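RNA-dependent RNA Polymerase (Bombyx mori cytoplasmic polyhedrosis virus, PDB 6TZ0) catalyses RNA-directed RNA synthesis, making plus strands in transcription and complementary minus strands in genome replication of this virus. Local coordinates at residues 460-466 against 495-499; 487-491 against 637-641; 1071-1076 against 1172-1176. One frame throughout, in Å; residues are numbered along the deposited sequence.

Contact 1: 460-466 against 495-499; sequences YRTPERI and DRLFL
R465 meets D495 by a single guanidinium nitrogen: NH2 of R465 lies 2.6 Å from OD1 of D495, a hydrogen bond that is also a salt bridge, with an N-H...O angle of 147°. The approach is unequal on the two sides. The oxygen sits in the guanidinium plane at its edge, whereas the nitrogen reaches that oxygen from above the carboxylate plane, so this is a one-point grip and not a two-pronged pairing of flat groups. The arginine chain runs out with CG and CD extended and then bends at chi3 (61°). That turn swings the guanidinium back over its own segment, where NH1 of R465 donates to the backbone O of Y460 at 2.7 Å; NE is taken by the carbonyl of E459. The part of the chain before the bend lies against the acid too, CG of R465 being 3.3 Å from OD2 of D495.

NH1 of R465 also stands over one face of the F498 ring, toward its rim, but the cation-pi geometry is long and at most weakly attractive. Y460 turns an edge toward the face of F498 in an offset edge-to-face pair, centroids 5.9 Å apart and planes at 70°, while its hydroxyl bonds to D414. F579, stacked on F498, and W417, edge-to-face with it, extend the aromatic cluster. I466 divides its branches: CD1 lies 4.2 Å from CD2 of F498, and CG2 lies 3.7 Å from CD2 of L499.

All the touching residues are buried, so the charges of R465 and D495 probably compensate each other in a low-dielectric setting. With NE, NH1 and NH2 of R465 each bonded, the rotation of its guanidinium is restrained, and helix 464-469 is tied to the weakly bonded helix 494-499 within the central polymerase domain.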
loop_
_atom_site.group_PDB
_atom_site.type_symbol
_atom_site.label_atom_id
_atom_site.label_comp_id
_atom_site.label_asym_id
_atom_site.label_seq_id
_atom_site.Cartn_x
_atom_site.Cartn_y
_atom_site.Cartn_z
ATOM N N TYR A 460 20.545 12.794 5.874
ATOM C CA TYR A 460 19.593 12.074 6.711
ATOM C C TYR A 460 19.398 12.752 8.061
ATOM O O TYR A 460 18.310 12.671 8.639
ATOM C CB TYR A 460 20.062 10.631 6.896
ATOM C CG TYR A 460 19.182 9.788 7.787
ATOM C CD1 TYR A 460 17.946 9.340 7.351
ATOM C CD2 TYR A 460 19.601 9.424 9.057
ATOM C CE1 TYR A 460 17.144 8.566 8.163
ATOM C CE2 TYR A 460 18.811 8.646 9.874
ATOM C CZ TYR A 460 17.584 8.226 9.423
ATOM O OH TYR A 460 16.792 7.460 10.236
ATOM N N ARG A 461 20.418 13.439 8.564
ATOM C CA ARG A 461 20.363 14.111 9.851
ATOM C C ARG A 461 20.094 15.603 9.725
ATOM O O ARG A 461 20.174 16.319 10.724
ATOM C CB ARG A 461 21.668 13.898 10.613
ATOM C CG ARG A 461 22.026 12.456 10.882
ATOM C CD ARG A 461 21.134 11.812 11.912
ATOM N NE ARG A 461 21.581 10.459 12.219
ATOM C CZ ARG A 461 20.960 9.627 13.042
ATOM N NH1 ARG A 461 19.852 10.000 13.656
ATOM N NH2 ARG A 461 21.450 8.420 13.247
ATOM N N THR A 462 19.788 16.085 8.532
ATOM C CA THR A 462 19.624 17.505 8.258
ATOM C C THR A 462 18.157 17.878 8.312
ATOM O O THR A 462 17.343 17.244 7.630
ATOM C CB THR A 462 20.195 17.843 6.887
ATOM O OG1 THR A 462 21.588 17.518 6.863
ATOM C CG2 THR A 462 20.028 19.311 6.577
ATOM N N PRO A 463 17.778 18.888 9.101
ATOM C CA PRO A 463 16.349 19.191 9.276
ATOM C C PRO A 463 15.678 19.805 8.055
ATOM O O PRO A 463 14.447 19.755 7.966
ATOM C CB PRO A 463 16.344 20.170 10.456
ATOM C CG PRO A 463 17.633 19.945 11.143
ATOM C CD PRO A 463 18.609 19.611 10.076
ATOM N N GLU A 464 16.430 20.369 7.112
ATOM C CA GLU A 464 15.820 20.992 5.944
ATOM C C GLU A 464 15.302 19.986 4.930
ATOM O O GLU A 464 14.572 20.379 4.014
ATOM C CB GLU A 464 16.820 21.932 5.276
ATOM C CG GLU A 464 17.120 23.168 6.103
ATOM C CD GLU A 464 15.925 24.103 6.205
ATOM O OE1 GLU A 464 15.159 24.202 5.224
ATOM O OE2 GLU A 464 15.744 24.730 7.269
ATOM N N ARG A 465 15.659 18.711 5.083
ATOM C CA ARG A 465 15.154 17.644 4.228
ATOM C C ARG A 465 13.635 17.514 4.311
ATOM O O ARG A 465 12.962 17.312 3.291
ATOM C CB ARG A 465 15.852 16.345 4.624
ATOM C CG ARG A 465 15.365 15.127 3.924
ATOM C CD ARG A 465 16.290 13.956 4.151
ATOM N NE ARG A 465 16.436 13.547 5.545
ATOM C CZ ARG A 465 15.658 12.661 6.157
ATOM N NH1 ARG A 465 15.891 12.342 7.420
ATOM N NH2 ARG A 465 14.653 12.090 5.511
ATOM N N ILE A 466 13.076 17.693 5.508
ATOM C CA ILE A 466 11.637 17.556 5.713
ATOM C C ILE A 466 10.884 18.695 5.031
ATOM O O ILE A 466 9.867 18.483 4.351
ATOM C CB ILE A 466 11.340 17.510 7.220
ATOM C CG1 ILE A 466 12.163 16.408 7.898
ATOM C CG2 ILE A 466 9.870 17.324 7.461
ATOM C CD1 ILE A 466 11.902 15.019 7.382
ATOM N N ASP A 495 10.865 10.946 2.262
ATOM C CA ASP A 495 10.808 11.832 3.411
ATOM C C ASP A 495 9.386 12.071 3.898
ATOM O O ASP A 495 9.160 12.142 5.113
ATOM C CB ASP A 495 11.488 13.145 3.062
ATOM C CG ASP A 495 12.921 12.954 2.646
ATOM O OD1 ASP A 495 13.576 12.032 3.173
ATOM O OD2 ASP A 495 13.380 13.702 1.758
ATOM N N ARG A 496 8.415 12.169 2.986
ATOM C CA ARG A 496 7.021 12.073 3.403
ATOM C C ARG A 496 6.701 10.697 3.960
ATOM O O ARG A 496 5.839 10.573 4.833
ATOM C CB ARG A 496 6.076 12.378 2.248
ATOM C CG ARG A 496 5.980 13.819 1.856
ATOM C CD ARG A 496 4.938 13.937 0.769
ATOM N NE ARG A 496 4.793 15.284 0.234
ATOM C CZ ARG A 496 3.952 16.187 0.722
ATOM N NH1 ARG A 496 3.191 15.891 1.766
ATOM N NH2 ARG A 496 3.875 17.386 0.166
ATOM N N LEU A 497 7.376 9.659 3.466
ATOM C CA LEU A 497 7.235 8.342 4.069
ATOM C C LEU A 497 7.884 8.308 5.442
ATOM O O LEU A 497 7.443 7.577 6.331
ATOM C CB LEU A 497 7.844 7.288 3.148
ATOM C CG LEU A 497 7.576 5.825 3.481
ATOM C CD1 LEU A 497 6.105 5.532 3.340
ATOM C CD2 LEU A 497 8.391 4.903 2.608
ATOM N N PHE A 498 8.933 9.105 5.633
ATOM C CA PHE A 498 9.624 9.160 6.910
ATOM C C PHE A 498 8.815 9.907 7.957
ATOM O O PHE A 498 8.925 9.602 9.147
ATOM C CB PHE A 498 10.988 9.815 6.718
ATOM C CG PHE A 498 11.825 9.858 7.955
ATOM C CD1 PHE A 498 12.486 8.729 8.394
ATOM C CD2 PHE A 498 11.954 11.032 8.679
ATOM C CE1 PHE A 498 13.262 8.762 9.523
ATOM C CE2 PHE A 498 12.726 11.070 9.813
ATOM C CZ PHE A 498 13.381 9.934 10.235
ATOM N N LEU A 499 8.014 10.891 7.543
ATOM C CA LEU A 499 7.184 11.611 8.507
ATOM C C LEU A 499 6.076 10.734 9.071
ATOM O O LEU A 499 5.655 10.921 10.216
ATOM C CB LEU A 499 6.584 12.862 7.877
ATOM C CG LEU A 499 7.544 14.025 7.690
ATOM C CD1 LEU A 499 6.826 15.166 6.999
ATOM C CD2 LEU A 499 8.075 14.450 9.044
#

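Contact 2: 487-491 against 637-641; sequences RAISG and YPSGR
S490 supplies the hydrogen bond of this contact, its OG donating to the backbone O of P638 at 2.5 Å. The hydroxyl stands well above the carbonyl plane of P638, not on a lone pair. The chi1 of S490 (69°) places OG between the backbone N and the carbonyl carbon, which points it at the carbonyl of P638; the same oxygen is 3.2 Å from N of G640.

A second, weaker polar link uses the backbone alone. CA of G640 points a hydrogen almost straight at O of S490, a CA-H...O contact of 3.3 Å with 171° at the hydrogen. Here, at S490 and G640, the two backbones come nearest, with CA atoms 4.8 Å apart.

Van der Waals contact is carried mainly by I489. Its CG1 lies anti to the backbone N (chi1 -165°), which carries CD1 to S639, 3.3 Å from OG and 3.7 Å from CB of that residue. CB of P638 adds a touch 3.6 Å from OG of S490.

Strand 489-491 is an outermost strand of its sheet, bonded to strand 474-477 through I489 and G491. The other segment, with its Ser-Gly ahead of helix 644-665, is consistent with the motif B loop of viral polymerases, and S639 also touches D552, a UTP-binding residue. Held by a side-chain hydrogen bond, a CH...O contact and the packing of I489, with no ladder of backbone bonds, the loop is coupled lightly to the sheet edge, an arrangement compatible with some mobility beside the nucleotide site.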
loop_
_atom_site.group_PDB
_atom_site.type_symbol
_atom_site.label_atom_id
_atom_site.label_comp_id
_atom_site.label_asym_id
_atom_site.label_seq_id
_atom_site.Cartn_x
_atom_site.Cartn_y
_atom_site.Cartn_z
ATOM N N ARG A 487 -9.455 2.173 -8.017
ATOM C CA ARG A 487 -8.739 2.292 -6.733
ATOM C C ARG A 487 -7.326 2.872 -6.912
ATOM O O ARG A 487 -6.312 2.173 -6.863
ATOM C CB ARG A 487 -8.726 0.937 -6.009
ATOM C CG ARG A 487 -8.160 0.913 -4.593
ATOM C CD ARG A 487 -8.270 -0.479 -4.004
ATOM N NE ARG A 487 -7.570 -0.600 -2.731
ATOM C CZ ARG A 487 -8.091 -0.275 -1.554
ATOM N NH1 ARG A 487 -7.378 -0.427 -0.447
ATOM N NH2 ARG A 487 -9.322 0.208 -1.482
ATOM N N ALA A 488 -7.296 4.165 -7.227
ATOM C CA ALA A 488 -6.035 4.893 -7.335
ATOM C C ALA A 488 -5.305 4.957 -5.995
ATOM O O ALA A 488 -5.827 5.494 -5.015
ATOM C CB ALA A 488 -6.299 6.307 -7.847
ATOM N N ILE A 489 -4.084 4.426 -5.960
ATOM C CA ILE A 489 -3.272 4.379 -4.748
ATOM C C ILE A 489 -2.152 5.412 -4.865
ATOM O O ILE A 489 -1.666 5.700 -5.964
ATOM C CB ILE A 489 -2.742 2.946 -4.495
ATOM C CG1 ILE A 489 -2.211 2.794 -3.076
ATOM C CG2 ILE A 489 -1.699 2.502 -5.504
ATOM C CD1 ILE A 489 -3.290 2.901 -2.064
ATOM N N SER A 490 -1.777 6.013 -3.741
ATOM C CA SER A 490 -0.823 7.111 -3.769
ATOM C C SER A 490 0.600 6.616 -3.568
ATOM O O SER A 490 0.841 5.564 -2.976
ATOM C CB SER A 490 -1.140 8.147 -2.696
ATOM O OG SER A 490 -0.891 7.628 -1.407
ATOM N N GLY A 491 1.543 7.400 -4.074
ATOM C CA GLY A 491 2.948 7.126 -3.881
ATOM C C GLY A 491 3.678 8.396 -3.513
ATOM O O GLY A 491 3.444 9.446 -4.111
ATOM N N TYR A 637 -7.491 10.002 2.659
ATOM C CA TYR A 637 -6.369 9.415 3.349
ATOM C C TYR A 637 -5.473 8.759 2.307
ATOM O O TYR A 637 -5.981 8.024 1.449
ATOM C CB TYR A 637 -6.825 8.391 4.389
ATOM C CG TYR A 637 -5.757 8.109 5.404
ATOM C CD1 TYR A 637 -5.517 9.003 6.436
ATOM C CD2 TYR A 637 -4.960 6.980 5.312
ATOM C CE1 TYR A 637 -4.532 8.771 7.358
ATOM C CE2 TYR A 637 -3.969 6.742 6.233
ATOM C CZ TYR A 637 -3.761 7.638 7.250
ATOM O OH TYR A 637 -2.774 7.400 8.171
ATOM N N PRO A 638 -4.155 9.000 2.340
ATOM C CA PRO A 638 -3.326 8.726 1.150
ATOM C C PRO A 638 -3.167 7.254 0.812
ATOM O O PRO A 638 -3.062 6.914 -0.373
ATOM C CB PRO A 638 -1.980 9.366 1.517
ATOM C CG PRO A 638 -2.305 10.369 2.567
ATOM C CD PRO A 638 -3.420 9.773 3.354
ATOM N N SER A 639 -3.085 6.389 1.822
ATOM C CA SER A 639 -3.140 4.929 1.724
ATOM C C SER A 639 -1.944 4.288 1.018
ATOM O O SER A 639 -1.874 3.060 0.914
ATOM C CB SER A 639 -4.451 4.473 1.069
ATOM O OG SER A 639 -4.518 3.061 0.995
ATOM N N GLY A 640 -0.989 5.091 0.564
ATOM C CA GLY A 640 0.304 4.596 0.140
ATOM C C GLY A 640 1.315 5.008 1.183
ATOM O O GLY A 640 2.492 5.250 0.902
ATOM N N ARG A 641 0.825 5.094 2.404
ATOM C CA ARG A 641 1.502 5.687 3.538
ATOM C C ARG A 641 1.939 4.572 4.489
ATOM O O ARG A 641 1.549 3.414 4.339
ATOM C CB ARG A 641 0.539 6.675 4.189
ATOM C CG ARG A 641 1.108 7.727 5.071
ATOM C CD ARG A 641 -0.006 8.644 5.491
ATOM N NE ARG A 641 0.444 9.657 6.427
ATOM C CZ ARG A 641 -0.354 10.564 6.969
ATOM N NH1 ARG A 641 0.141 11.450 7.812
ATOM N NH2 ARG A 641 -1.645 10.580 6.670
#

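Contact 3: 1071-1076 against 1172-1176; sequences LLRLDV and TQCRA
The guanidinium of R1175 receives two leucine methyls at its edge, close to its plane: CD1 of L1071 is 3.5 Å and CD1 of L1072 3.4 Å from the same NH1. The arginine chain is extended from CG to NE, with CG anti to the backbone N (chi1 -174°), a shape long enough to bring the edge of the guanidinium to both leucines, whose side chains it crosses at about a right angle. The carboxylate of D1075 does not stack on the amide of Q1173 (planes 40° apart) but touches the aliphatic base of that glutamine, OD1 of D1075 being 3.7 Å from CB of Q1173.

A1176 is the meeting point of the apolar side chains. Its CB touches CD1 of L1072 at 3.9 Å and CG2 of V1076 at 3.7 Å, and OD2 of D1075 comes to 3.3 Å of the same methyl. No hydrogen bond crosses between the segments, so the evidence is for van der Waals association, with D1075 and R1175 both taking part through contacts to carbon.

The first turns of helix 1074-1080 and helix 1174-1188 are thus brought together at V1076 and A1176, whose CA atoms are 5.5 Å apart. Loop residues border the contact, V1156 against L1071 and Y1134 against T1172 and Q1173, all inside the C-terminal region.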
loop_
_atom_site.group_PDB
_atom_site.type_symbol
_atom_site.label_atom_id
_atom_site.label_comp_id
_atom_site.label_asym_id
_atom_site.label_seq_id
_atom_site.Cartn_x
_atom_site.Cartn_y
_atom_site.Cartn_z
ATOM N N LEU A 1071 3.535 -34.629 16.218
ATOM C CA LEU A 1071 4.060 -35.862 16.795
ATOM C C LEU A 1071 5.538 -36.024 16.463
ATOM O O LEU A 1071 6.392 -36.052 17.357
ATOM C CB LEU A 1071 3.236 -37.054 16.294
ATOM C CG LEU A 1071 3.261 -38.440 16.962
ATOM C CD1 LEU A 1071 4.451 -39.313 16.568
ATOM C CD2 LEU A 1071 3.189 -38.289 18.473
ATOM N N LEU A 1072 5.858 -36.125 15.178
ATOM C CA LEU A 1072 7.228 -36.051 14.695
ATOM C C LEU A 1072 7.357 -34.773 13.882
ATOM O O LEU A 1072 6.681 -34.615 12.860
ATOM C CB LEU A 1072 7.594 -37.269 13.850
ATOM C CG LEU A 1072 7.653 -38.613 14.570
ATOM C CD1 LEU A 1072 7.921 -39.725 13.577
ATOM C CD2 LEU A 1072 8.716 -38.586 15.652
ATOM N N ARG A 1073 8.195 -33.856 14.348
ATOM C CA ARG A 1073 8.373 -32.572 13.685
ATOM C C ARG A 1073 9.787 -32.392 13.165
ATOM O O ARG A 1073 9.976 -31.894 12.052
ATOM C CB ARG A 1073 8.004 -31.429 14.645
ATOM C CG ARG A 1073 8.143 -30.040 14.053
ATOM C CD ARG A 1073 7.199 -29.869 12.877
ATOM N NE ARG A 1073 5.796 -29.932 13.278
ATOM C CZ ARG A 1073 4.783 -30.097 12.434
ATOM N NH1 ARG A 1073 3.539 -30.141 12.886
ATOM N NH2 ARG A 1073 5.013 -30.228 11.136
ATOM N N LEU A 1074 10.789 -32.810 13.934
ATOM C CA LEU A 1074 12.169 -32.653 13.497
ATOM C C LEU A 1074 12.518 -33.683 12.428
ATOM O O LEU A 1074 13.126 -33.353 11.401
ATOM C CB LEU A 1074 13.095 -32.761 14.710
ATOM C CG LEU A 1074 14.543 -32.276 14.671
ATOM C CD1 LEU A 1074 14.922 -31.783 16.053
ATOM C CD2 LEU A 1074 15.494 -33.369 14.247
ATOM N N ASP A 1075 12.097 -34.932 12.631
ATOM C CA ASP A 1075 12.525 -36.019 11.757
ATOM C C ASP A 1075 11.735 -36.028 10.450
ATOM O O ASP A 1075 12.223 -36.511 9.422
ATOM C CB ASP A 1075 12.389 -37.352 12.497
ATOM C CG ASP A 1075 13.081 -38.492 11.783
ATOM O OD1 ASP A 1075 14.328 -38.527 11.785
ATOM O OD2 ASP A 1075 12.382 -39.363 11.235
ATOM N N VAL A 1076 10.506 -35.503 10.470
ATOM C CA VAL A 1076 9.737 -35.370 9.234
ATOM C C VAL A 1076 10.285 -34.231 8.394
ATOM O O VAL A 1076 10.678 -34.415 7.235
ATOM C CB VAL A 1076 8.245 -35.147 9.537
ATOM C CG1 VAL A 1076 7.492 -34.867 8.251
ATOM C CG2 VAL A 1076 7.654 -36.333 10.228
ATOM N N THR A 1172 16.494 -45.289 12.391
ATOM C CA THR A 1172 15.760 -44.367 13.248
ATOM C C THR A 1172 14.890 -43.392 12.470
ATOM O O THR A 1172 13.999 -42.774 13.059
ATOM C CB THR A 1172 16.739 -43.594 14.134
ATOM O OG1 THR A 1172 16.011 -42.757 15.040
ATOM C CG2 THR A 1172 17.674 -42.743 13.295
ATOM N N GLN A 1173 15.116 -43.251 11.168
ATOM C CA GLN A 1173 14.344 -42.364 10.315
ATOM C C GLN A 1173 13.517 -43.130 9.296
ATOM O O GLN A 1173 13.195 -42.596 8.234
ATOM C CB GLN A 1173 15.288 -41.375 9.640
ATOM C CG GLN A 1173 16.429 -42.049 8.926
ATOM C CD GLN A 1173 17.456 -41.058 8.447
ATOM O OE1 GLN A 1173 17.273 -39.851 8.576
ATOM N NE2 GLN A 1173 18.550 -41.562 7.891
ATOM N N CYS A 1174 13.175 -44.383 9.600
ATOM C CA CYS A 1174 12.268 -45.145 8.756
ATOM C C CYS A 1174 10.814 -44.809 9.029
ATOM O O CYS A 1174 10.002 -44.848 8.103
ATOM C CB CYS A 1174 12.477 -46.644 8.953
ATOM S SG CYS A 1174 14.006 -47.293 8.282
ATOM N N ARG A 1175 10.478 -44.471 10.275
ATOM C CA ARG A 1175 9.078 -44.344 10.673
ATOM C C ARG A 1175 8.416 -43.144 10.009
ATOM O O ARG A 1175 7.365 -43.282 9.368
ATOM C CB ARG A 1175 8.987 -44.253 12.196
ATOM C CG ARG A 1175 7.578 -44.248 12.763
ATOM C CD ARG A 1175 7.611 -44.315 14.282
ATOM N NE ARG A 1175 6.276 -44.386 14.869
ATOM C CZ ARG A 1175 5.574 -43.333 15.280
ATOM N NH1 ARG A 1175 6.079 -42.114 15.187
ATOM N NH2 ARG A 1175 4.366 -43.505 15.798
ATOM N N ALA A 1176 9.046 -41.974 10.107
ATOM C CA ALA A 1176 8.535 -40.768 9.469
ATOM C C ALA A 1176 8.568 -40.856 7.951
ATOM O O ALA A 1176 7.664 -40.345 7.282
ATOM C CB ALA A 1176 9.347 -39.564 9.931
#

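Contacts 1 and 2 are neighbours in the central polymerase domain: strand 489-491 of contact 2 leads directly into helix 494-499 of contact 1, their centres lie 20 Å apart, and their segments alternate along the chain. Contact 2 is the one at the active site, with the side chain of S639 about 4 Å from that of D552 and about 9 Å from that of D680, which bind UTP and magnesium respectively in another structure of this protein; contact 1 lies away from these sites. Contact 3 belongs to the C-terminal region, its centre 53 Å from contact 1's and 48 Å from contact 2's, on the opposite side of the chain's centre from contact 2.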